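PDB 6JU8: tyrosinase from Aspergillus oryzae, which probably oxidises L-tyrosine and L-dopa to L-dopaquinone with molecular oxygen at a dinuclear copper centre, a step in melanin biosynthesis. Local coordinates for residues R23-D28 / L147-F152; L168-L173 / R260-L265; S302-D307 / W325-A330. The protein carries 1 engineered substitution. All coordinates share one frame; numbering follows the deposited sequence. Where two conformers were deposited one is given.

In the fold
Followed from the N terminus, the chain first closes a long, helix-rich excursion at interaction 1, where the start of helix 26-34 meets the extended residues 147-152 after helix 135-144. Interaction 2 then joins the loop 168-173 to helix 258-267, closing an excursion that carries four strands. Interaction 3 shuts a short loop between helix 298-302 and the beginning of helix 328-340. The three closures follow in series, with no nesting or crossing. Interactions 1 and 2 touch directly, since Asp27 OD1 and Ile172 N lie 2.8 Å apart, whereas interaction 3 touches neither and lies beside the copper-binding His98 and His332.

Interaction 1 of 3, residues R23-D28 / L147-F152; sequences RKDIDD and LPYWDF
Two torsions set this contact: CG of Tyr149 sits between its backbone N and carbonyl carbon (chi1 67°), laying the ring beside residues 23-25, while CG of Asp25 lies anti to its own N (chi1 177°), which places the carboxylate between the start of helix 26-34 and Asp151. The motif is a single parallel beta bridge running into a helix N-cap, and it joins the start of helix 26-34 to an extended segment of the tyrosinase central domain. Tyr149 N donates to Lys24 O at 2.9 Å, and Ile26 N returns a bond to Tyr149 O at 2.8 Å. Asp25 CA lies over one face of the Tyr149 ring, 3.8 Å from its centroid in a CH-pi contact, while Arg23 O approaches the ring edge in its plane. Ile26 meets the proline ring through CB, which is 3.6 Å from Pro148 CB.

Asp25 OD1 caps the helix by accepting from Asp27 N at 2.8 Å and, weakly, from Asp28 N. The other carboxylate oxygen of Asp25, OD2, is 4.3 Å from Asp151 OD2; their probable repulsion is likely eased by a water that donates to both oxygens and by the salt bridge of Arg154 to Asp25 OD2. Tyr456 OH is hydrogen-bonded to Asp151 OD2. That same water accepts from Tyr149 OH at 2.8 Å, while a second donates to Asp25 OD1 and accepts from Asp151 N.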
loop_
_atom_site.group_PDB
_atom_site.type_symbol
_atom_site.label_atom_id
_atom_site.label_comp_id
_atom_site.label_asym_id
_atom_site.label_seq_id
_atom_site.Cartn_x
_atom_site.Cartn_y
_atom_site.Cartn_z
ATOM N N ARG A 23 -8.055 27.108 -9.163
ATOM C CA ARG A 23 -7.747 25.836 -8.512
ATOM C C ARG A 23 -8.556 24.758 -9.238
ATOM O O ARG A 23 -9.796 24.812 -9.167
ATOM C CB ARG A 23 -8.116 25.912 -7.029
ATOM C CG ARG A 23 -7.147 26.763 -6.214
ATOM C CD ARG A 23 -7.643 26.949 -4.786
ATOM N NE ARG A 23 -6.640 27.657 -3.971
ATOM C CZ ARG A 23 -6.783 27.846 -2.664
ATOM N NH1 ARG A 23 -7.875 27.393 -2.049
ATOM N NH2 ARG A 23 -5.857 28.489 -1.970
ATOM N N LYS A 24 -7.854 23.829 -9.877
ATOM C CA LYS A 24 -8.487 22.812 -10.708
ATOM C C LYS A 24 -8.726 21.516 -9.963
ATOM O O LYS A 24 -8.077 21.218 -8.953
ATOM C CB LYS A 24 -7.571 22.532 -11.917
ATOM C CG LYS A 24 -7.422 23.755 -12.810
ATOM C CD LYS A 24 -6.460 23.474 -13.968
ATOM C CE LYS A 24 -6.590 24.517 -15.060
ATOM N NZ LYS A 24 -5.631 24.230 -16.164
ATOM N N ASP A 25 -9.656 20.705 -10.469
ATOM C CA ASP A 25 -9.869 19.348 -9.962
ATOM C C ASP A 25 -8.599 18.557 -10.215
ATOM O O ASP A 25 -8.075 18.520 -11.323
ATOM C CB ASP A 25 -11.069 18.756 -10.689
ATOM C CG ASP A 25 -11.395 17.320 -10.351
ATOM O OD1 ASP A 25 -10.484 16.466 -10.311
ATOM O OD2 ASP A 25 -12.604 17.047 -10.166
ATOM N N ILE A 26 -8.056 17.965 -9.159
ATOM C CA ILE A 26 -6.733 17.365 -9.312
ATOM C C ILE A 26 -6.714 16.204 -10.291
ATOM O O ILE A 26 -5.660 15.939 -10.877
ATOM C CB ILE A 26 -6.187 16.926 -7.936
ATOM C CG1 ILE A 26 -4.686 16.630 -8.070
ATOM C CG2 ILE A 26 -6.997 15.776 -7.361
ATOM C CD1 ILE A 26 -3.944 16.393 -6.792
ATOM N N ASP A 27 -7.824 15.489 -10.479
ATOM C CA ASP A 27 -7.826 14.421 -11.491
ATOM C C ASP A 27 -7.858 15.056 -12.875
ATOM O O ASP A 27 -7.129 14.618 -13.781
ATOM C CB ASP A 27 -8.991 13.469 -11.278
ATOM C CG ASP A 27 -8.708 12.374 -10.283
ATOM O OD1 ASP A 27 -7.599 12.279 -9.708
ATOM O OD2 ASP A 27 -9.644 11.573 -10.054
ATOM N N ASP A 28 -8.699 16.087 -13.074
ATOM C CA ASP A 28 -8.707 16.771 -14.363
ATOM C C ASP A 28 -7.313 17.301 -14.673
ATOM O O ASP A 28 -6.802 17.194 -15.794
ATOM C CB ASP A 28 -9.697 17.940 -14.401
ATOM C CG ASP A 28 -11.155 17.549 -14.328
ATOM O OD1 ASP A 28 -11.468 16.348 -14.480
ATOM O OD2 ASP A 28 -11.987 18.465 -14.084
ATOM N N LEU A 147 -3.345 25.554 -6.120
ATOM C CA LEU A 147 -3.409 24.228 -5.488
ATOM C C LEU A 147 -4.645 23.491 -5.995
ATOM O O LEU A 147 -5.766 23.974 -5.840
ATOM C CB LEU A 147 -3.514 24.394 -3.963
ATOM C CG LEU A 147 -3.539 23.074 -3.175
ATOM C CD1 LEU A 147 -2.169 22.387 -3.225
ATOM C CD2 LEU A 147 -3.985 23.299 -1.739
ATOM N N PRO A 148 -4.497 22.322 -6.582
ATOM C CA PRO A 148 -5.693 21.572 -7.001
ATOM C C PRO A 148 -6.535 21.082 -5.834
ATOM O O PRO A 148 -6.059 20.914 -4.712
ATOM C CB PRO A 148 -5.110 20.374 -7.742
ATOM C CG PRO A 148 -3.717 20.790 -8.112
ATOM C CD PRO A 148 -3.247 21.633 -6.949
ATOM N N TYR A 149 -7.821 20.833 -6.130
ATOM C CA TYR A 149 -8.734 20.289 -5.123
ATOM C C TYR A 149 -9.069 18.844 -5.452
ATOM O O TYR A 149 -9.151 18.450 -6.624
ATOM C CB TYR A 149 -9.999 21.154 -4.953
ATOM C CG TYR A 149 -10.912 21.179 -6.155
ATOM C CD1 TYR A 149 -11.927 20.233 -6.300
ATOM C CD2 TYR A 149 -10.764 22.157 -7.131
ATOM C CE1 TYR A 149 -12.776 20.249 -7.396
ATOM C CE2 TYR A 149 -11.600 22.182 -8.246
ATOM C CZ TYR A 149 -12.598 21.231 -8.367
ATOM O OH TYR A 149 -13.417 21.256 -9.480
ATOM N N TRP A 150 -9.307 18.065 -4.385
ATOM C CA TRP A 150 -9.853 16.718 -4.565
ATOM C C TRP A 150 -11.369 16.742 -4.448
ATOM O O TRP A 150 -11.920 17.009 -3.376
ATOM C CB TRP A 150 -9.271 15.776 -3.514
ATOM C CG TRP A 150 -9.952 14.435 -3.481
ATOM C CD1 TRP A 150 -10.316 13.666 -4.545
ATOM C CD2 TRP A 150 -10.333 13.733 -2.285
ATOM N NE1 TRP A 150 -10.920 12.516 -4.083
ATOM C CE2 TRP A 150 -10.946 12.533 -2.711
ATOM C CE3 TRP A 150 -10.239 14.010 -0.918
ATOM C CZ2 TRP A 150 -11.453 11.592 -1.813
ATOM C CZ3 TRP A 150 -10.749 13.078 -0.025
ATOM C CH2 TRP A 150 -11.352 11.889 -0.477
ATOM N N ASP A 151 -12.034 16.482 -5.569
ATOM C CA ASP A 151 -13.495 16.448 -5.552
ATOM C C ASP A 151 -13.971 15.093 -5.043
ATOM O O ASP A 151 -14.215 14.143 -5.795
ATOM C CB ASP A 151 -14.089 16.764 -6.929
ATOM C CG ASP A 151 -15.562 17.159 -6.770
ATOM O OD1 ASP A 151 -16.186 16.778 -5.767
ATOM O OD2 ASP A 151 -16.054 17.888 -7.660
ATOM N N PHE A 152 -14.081 15.004 -3.718
ATOM C CA PHE A 152 -14.457 13.744 -3.068
ATOM C C PHE A 152 -15.897 13.340 -3.390
ATOM O O PHE A 152 -16.286 12.195 -3.106
ATOM C CB PHE A 152 -14.196 13.776 -1.556
ATOM C CG PHE A 152 -14.858 14.912 -0.811
ATOM C CD1 PHE A 152 -16.243 14.977 -0.692
ATOM C CD2 PHE A 152 -14.102 15.936 -0.245
ATOM C CE1 PHE A 152 -16.839 16.039 -0.004
ATOM C CE2 PHE A 152 -14.669 16.982 0.472
ATOM C CZ PHE A 152 -16.058 17.024 0.581
HETATM O O HOH W 1 -14.613 18.747 -9.790
HETATM O O HOH W 2 -10.694 15.195 -7.781
#

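Interaction 2 of 3, residues L168-L173 / R260-L265; sequences LRLPIL and RANLAL. With NO3 (nitrate ion), chain E.
Leu170 and Asn262 meet in the one direct hydrogen bond of this contact, in which a side-chain amide on helix 258-267 reads the backbone of an extended loop, 168-173, within the tyrosinase central domain. Leu170 N donates to Asn262 OD1 at 2.8 Å and nearly straight (171°), although the donor is tilted 27° from the carbonyl plane. A water accepts from Asn262 ND2 and donates to Leu170 O, so one amide serves Leu170 N directly and Leu170 O through the water; ND2 also has a weak bond to Tyr246 OH of the second subunit. CG of Asn262 lies anti to the backbone carbonyl carbon (chi1 -74°), which brings the amide to the loop, and Arg169 CB and CG pass obliquely across it, each 4.0 Å from ND2.

Apolar contacts lie beside this bond. Leu170 CD1 reaches Ala261 CB at 3.8 Å, the Leu170 and Leu265 side chains cross at about a right angle, CD2 of Leu170 meeting CD1 of Leu265 at 4.1 Å, and at the start of the segment Leu168 CB faces Leu265 CB.

Charged groups link the contact to the second subunit. The Arg169 guanidinium, bridged to Glu167, also forms a cation-pi contact with Tyr246 of the second subunit. Arg260 holds a nitrate, probably from the crystallisation liquor, shared with Arg260 of the second subunit; here NE donates to nitrate O3 at 3.0 Å, near the guanidinium plane, with a weak bond from NH2 to O3.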
loop_
_atom_site.group_PDB
_atom_site.type_symbol
_atom_site.label_atom_id
_atom_site.label_comp_id
_atom_site.label_asym_id
_atom_site.label_seq_id
_atom_site.Cartn_x
_atom_site.Cartn_y
_atom_site.Cartn_z
ATOM N N LEU A 168 -16.725 7.062 -6.346
ATOM C CA LEU A 168 -15.858 8.088 -5.793
ATOM C C LEU A 168 -14.489 7.482 -5.542
ATOM O O LEU A 168 -14.364 6.293 -5.215
ATOM C CB LEU A 168 -16.479 8.610 -4.496
ATOM C CG LEU A 168 -17.926 9.101 -4.563
ATOM C CD1 LEU A 168 -18.405 9.478 -3.168
ATOM C CD2 LEU A 168 -18.023 10.285 -5.516
ATOM N N ARG A 169 -13.437 8.268 -5.705
ATOM C CA ARG A 169 -12.095 7.718 -5.563
ATOM C C ARG A 169 -11.149 8.754 -4.985
ATOM O O ARG A 169 -11.272 9.957 -5.278
ATOM C CB ARG A 169 -11.498 7.311 -6.918
ATOM C CG ARG A 169 -12.264 6.190 -7.634
ATOM C CD ARG A 169 -11.486 5.837 -8.904
ATOM N NE ARG A 169 -12.277 4.989 -9.801
ATOM C CZ ARG A 169 -11.906 4.767 -11.057
ATOM N NH1 ARG A 169 -10.799 5.350 -11.525
ATOM N NH2 ARG A 169 -12.653 3.979 -11.824
ATOM N N LEU A 170 -10.143 8.280 -4.242
ATOM C CA LEU A 170 -8.988 9.163 -4.017
ATOM C C LEU A 170 -8.376 9.639 -5.335
ATOM O O LEU A 170 -8.451 8.965 -6.359
ATOM C CB LEU A 170 -7.886 8.440 -3.239
ATOM C CG LEU A 170 -8.223 7.925 -1.850
ATOM C CD1 LEU A 170 -6.985 7.431 -1.100
ATOM C CD2 LEU A 170 -8.976 8.925 -1.007
ATOM N N PRO A 171 -7.716 10.793 -5.348
ATOM C CA PRO A 171 -7.078 11.262 -6.595
ATOM C C PRO A 171 -6.131 10.224 -7.187
ATOM O O PRO A 171 -5.368 9.551 -6.473
ATOM C CB PRO A 171 -6.220 12.446 -6.118
ATOM C CG PRO A 171 -6.957 12.953 -4.917
ATOM C CD PRO A 171 -7.489 11.711 -4.215
ATOM N N ILE A 172 -6.134 10.180 -8.519
ATOM C CA ILE A 172 -5.155 9.353 -9.235
ATOM C C ILE A 172 -3.763 9.542 -8.647
ATOM O O ILE A 172 -3.056 8.589 -8.288
ATOM C CB ILE A 172 -5.141 9.689 -10.736
ATOM C CG1 ILE A 172 -6.493 9.431 -11.430
ATOM C CG2 ILE A 172 -4.043 8.921 -11.436
ATOM C CD1 ILE A 172 -6.658 10.157 -12.754
ATOM N N LEU A 173 -3.360 10.816 -8.587
ATOM C CA LEU A 173 -1.947 11.083 -8.278
ATOM C C LEU A 173 -1.642 10.683 -6.850
ATOM O O LEU A 173 -0.516 10.299 -6.527
ATOM C CB LEU A 173 -1.685 12.572 -8.572
ATOM C CG LEU A 173 -0.267 13.065 -8.354
ATOM C CD1 LEU A 173 0.726 12.285 -9.203
ATOM C CD2 LEU A 173 -0.172 14.555 -8.701
ATOM N N ARG A 260 -8.960 0.581 0.416
ATOM C CA ARG A 260 -9.881 0.560 1.562
ATOM C C ARG A 260 -10.517 1.939 1.713
ATOM O O ARG A 260 -11.691 2.071 2.042
ATOM C CB ARG A 260 -9.137 0.132 2.830
ATOM C CG ARG A 260 -10.112 -0.271 3.944
ATOM C CD ARG A 260 -9.413 -1.236 4.907
ATOM N NE ARG A 260 -9.376 -2.561 4.297
ATOM C CZ ARG A 260 -9.316 -3.716 4.920
ATOM N NH1 ARG A 260 -9.219 -3.759 6.242
ATOM N NH2 ARG A 260 -9.348 -4.850 4.223
ATOM N N ALA A 261 -9.740 3.000 1.453
ATOM C CA ALA A 261 -10.280 4.364 1.480
ATOM C C ALA A 261 -11.382 4.511 0.429
ATOM O O ALA A 261 -12.459 5.028 0.686
ATOM C CB ALA A 261 -9.188 5.371 1.198
ATOM N N ASN A 262 -11.151 3.993 -0.780
ATOM C CA ASN A 262 -12.174 4.089 -1.809
ATOM C C ASN A 262 -13.417 3.284 -1.433
ATOM O O ASN A 262 -14.555 3.751 -1.638
ATOM C CB ASN A 262 -11.659 3.597 -3.159
ATOM C CG ASN A 262 -10.704 4.556 -3.826
ATOM O OD1 ASN A 262 -10.458 5.650 -3.319
ATOM N ND2 ASN A 262 -10.156 4.150 -4.963
ATOM N N LEU A 263 -13.238 2.107 -0.832
ATOM C CA LEU A 263 -14.392 1.344 -0.360
ATOM C C LEU A 263 -15.211 2.171 0.638
ATOM O O LEU A 263 -16.445 2.230 0.557
ATOM C CB LEU A 263 -13.916 0.055 0.328
ATOM C CG LEU A 263 -14.994 -0.869 0.884
ATOM C CD1 LEU A 263 -15.834 -1.480 -0.238
ATOM C CD2 LEU A 263 -14.360 -1.995 1.707
ATOM N N ALA A 264 -14.541 2.803 1.603
ATOM C CA ALA A 264 -15.220 3.595 2.614
ATOM C C ALA A 264 -15.950 4.782 1.995
ATOM O O ALA A 264 -17.060 5.098 2.401
ATOM C CB ALA A 264 -14.198 4.119 3.623
ATOM N N LEU A 265 -15.350 5.475 1.031
ATOM C CA LEU A 265 -16.007 6.605 0.380
ATOM C C LEU A 265 -17.331 6.173 -0.227
ATOM O O LEU A 265 -18.309 6.924 -0.122
ATOM C CB LEU A 265 -15.105 7.232 -0.678
ATOM C CG LEU A 265 -13.826 7.906 -0.213
ATOM C CD1 LEU A 265 -12.972 8.191 -1.450
ATOM C CD2 LEU A 265 -14.111 9.194 0.533
HETATM N N NO3 E . -7.405 -2.721 1.293
HETATM O O1 NO3 E . -6.916 -2.943 0.187
HETATM O O2 NO3 E . -6.820 -2.143 2.198
HETATM O O3 NO3 E . -8.563 -3.171 1.453
HETATM O O HOH W 3 -8.308 6.063 -6.429
#

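Interaction 3 of 3, residues S302-D307 / W325-A330; sequences SSTRYD and WMNLEA
Glu329 OE1 receives two donors from the turn that follows helix 298-302: Ser303 OG donates at 2.9 Å and Thr304 N at 3.0 Å. They approach differently, the hydroxyl nearly along the C-O axis of OE1 and the amide from 39° above the carboxylate plane. CG of Glu329 stands anti to its backbone N (chi1 -173°) and the chain continues extended, which carries the carboxylate across to the turn. The serine hydroxyl has a second task, for Arg305 N donates to Ser303 OG at 3.0 Å and almost straight, forming an ST turn inside the type I turn 303-306.

The other carboxylate oxygen, Glu329 OE2, accepts from Asn99 N; a water that donates to Thr304 OG1 at 2.7 Å also gives OE2 a weak bond. Thr304 OG1 is further hydrogen-bonded to Asn99 OD1. Asn327 caps helix 328-340, its OD1 accepting from Ala330 N at 2.8 Å, and beside this cap Thr304 CG2 packs 4.1 Å from Ala330 CB. Ser302 O, by contrast, is buried by the contact and has no polar partner in the model.

The Glu329 side chain lies about 4 Å from those of the copper-binding His98 and His332, and the backbone O of Glu329 accepts from His332 ND1, which would help orient that copper ligand. Thus the turn after helix 298-302 abuts the first turn of helix 328-340, while Leu328 packs against helices 103-129 and 371-389.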
loop_
_atom_site.group_PDB
_atom_site.type_symbol
_atom_site.label_atom_id
_atom_site.label_comp_id
_atom_site.label_asym_id
_atom_site.label_seq_id
_atom_site.Cartn_x
_atom_site.Cartn_y
_atom_site.Cartn_z
ATOM N N SER A 302 -21.749 26.059 8.571
ATOM C CA SER A 302 -20.308 26.066 8.758
ATOM C C SER A 302 -19.773 25.066 9.774
ATOM O O SER A 302 -18.578 24.730 9.691
ATOM C CB SER A 302 -19.824 27.472 9.219
ATOM O OG SER A 302 -20.418 27.821 10.458
ATOM N N SER A 303 -20.569 24.648 10.758
ATOM C CA SER A 303 -19.944 23.975 11.906
ATOM C C SER A 303 -20.862 22.991 12.591
ATOM O O SER A 303 -22.082 23.206 12.689
ATOM C CB SER A 303 -19.487 25.029 12.934
ATOM O OG SER A 303 -18.813 24.449 14.037
ATOM N N THR A 304 -20.220 21.979 13.191
ATOM C CA THR A 304 -20.891 21.087 14.137
ATOM C C THR A 304 -21.340 21.817 15.389
ATOM O O THR A 304 -22.166 21.287 16.154
ATOM C CB THR A 304 -19.954 19.915 14.523
ATOM O OG1 THR A 304 -18.688 20.439 14.918
ATOM C CG2 THR A 304 -19.725 19.011 13.315
ATOM N N ARG A 305 -20.874 23.037 15.670
ATOM C CA ARG A 305 -21.262 23.696 16.918
ATOM C C ARG A 305 -22.724 24.112 16.934
ATOM O O ARG A 305 -23.309 24.291 18.013
ATOM C CB ARG A 305 -20.361 24.919 17.177
ATOM C CG ARG A 305 -20.685 25.575 18.518
ATOM C CD ARG A 305 -19.796 26.749 18.837
ATOM N NE ARG A 305 -18.413 26.376 19.103
ATOM C CZ ARG A 305 -17.577 27.086 19.845
ATOM N NH1 ARG A 305 -16.327 26.638 19.996
ATOM N NH2 ARG A 305 -17.969 28.216 20.443
ATOM N N TYR A 306 -23.314 24.309 15.745
ATOM C CA TYR A 306 -24.637 24.949 15.735
ATOM C C TYR A 306 -25.656 24.111 16.481
ATOM O O TYR A 306 -26.419 24.643 17.272
ATOM C CB TYR A 306 -25.117 25.194 14.304
ATOM C CG TYR A 306 -26.263 26.177 14.217
ATOM C CD1 TYR A 306 -26.018 27.537 14.100
ATOM C CD2 TYR A 306 -27.591 25.744 14.246
ATOM C CE1 TYR A 306 -27.047 28.452 14.009
ATOM C CE2 TYR A 306 -28.631 26.655 14.146
ATOM C CZ TYR A 306 -28.352 27.999 14.038
ATOM O OH TYR A 306 -29.353 28.937 13.936
ATOM N N ASP A 307 -25.648 22.800 16.220
ATOM C CA ASP A 307 -26.610 21.957 16.924
ATOM C C ASP A 307 -25.867 20.743 17.461
ATOM O O ASP A 307 -25.775 19.734 16.750
ATOM C CB ASP A 307 -27.758 21.550 16.010
ATOM C CG ASP A 307 -28.974 20.977 16.710
ATOM O OD1 ASP A 307 -28.897 20.576 17.891
ATOM O OD2 ASP A 307 -30.055 20.915 16.078
ATOM N N TRP A 325 -30.184 16.906 6.071
ATOM C CA TRP A 325 -28.949 17.443 5.489
ATOM C C TRP A 325 -27.906 17.491 6.605
ATOM O O TRP A 325 -28.250 17.500 7.787
ATOM C CB TRP A 325 -29.136 18.820 4.842
ATOM C CG TRP A 325 -29.579 19.881 5.806
ATOM C CD1 TRP A 325 -30.870 20.194 6.136
ATOM C CD2 TRP A 325 -28.741 20.754 6.571
ATOM N NE1 TRP A 325 -30.889 21.211 7.056
ATOM C CE2 TRP A 325 -29.601 21.571 7.344
ATOM C CE3 TRP A 325 -27.365 20.943 6.706
ATOM C CZ2 TRP A 325 -29.135 22.555 8.225
ATOM C CZ3 TRP A 325 -26.902 21.919 7.576
ATOM C CH2 TRP A 325 -27.786 22.714 8.323
ATOM N N MET A 326 -26.649 17.570 6.196
ATOM C CA MET A 326 -25.519 17.570 7.118
ATOM C C MET A 326 -24.619 18.768 6.832
ATOM O O MET A 326 -24.367 19.068 5.664
ATOM C CB MET A 326 -24.740 16.261 6.947
ATOM C CG MET A 326 -23.517 16.129 7.832
ATOM S SD MET A 326 -22.773 14.501 7.665
ATOM C CE MET A 326 -23.990 13.451 8.440
ATOM N N ASN A 327 -24.136 19.460 7.863
ATOM C CA ASN A 327 -23.312 20.652 7.662
ATOM C C ASN A 327 -21.937 20.326 7.064
ATOM O O ASN A 327 -21.473 19.184 7.038
ATOM C CB ASN A 327 -23.191 21.404 8.990
ATOM C CG ASN A 327 -22.379 20.666 10.019
ATOM O OD1 ASN A 327 -21.159 20.611 9.926
ATOM N ND2 ASN A 327 -23.041 20.090 11.026
ATOM N N LEU A 328 -21.257 21.372 6.584
ATOM C CA LEU A 328 -19.968 21.237 5.926
ATOM C C LEU A 328 -18.919 20.540 6.789
ATOM O O LEU A 328 -18.175 19.648 6.351
ATOM C CB LEU A 328 -19.433 22.641 5.597
ATOM C CG LEU A 328 -18.034 22.692 4.975
ATOM C CD1 LEU A 328 -18.115 22.293 3.503
ATOM C CD2 LEU A 328 -17.443 24.087 5.135
ATOM N N GLU A 329 -18.839 20.937 8.067
ATOM C CA GLU A 329 -17.792 20.394 8.929
ATOM C C GLU A 329 -18.047 18.909 9.196
ATOM O O GLU A 329 -17.096 18.120 9.178
ATOM C CB GLU A 329 -17.742 21.163 10.246
ATOM C CG GLU A 329 -16.570 20.760 11.124
ATOM C CD GLU A 329 -16.404 21.622 12.358
ATOM O OE1 GLU A 329 -17.287 22.429 12.723
ATOM O OE2 GLU A 329 -15.353 21.441 13.005
ATOM N N ALA A 330 -19.297 18.533 9.426
ATOM C CA ALA A 330 -19.662 17.132 9.668
ATOM C C ALA A 330 -19.331 16.278 8.454
ATOM O O ALA A 330 -18.826 15.154 8.571
ATOM C CB ALA A 330 -21.149 17.065 10.035
HETATM O O HOH W 4 -16.510 18.858 14.447
#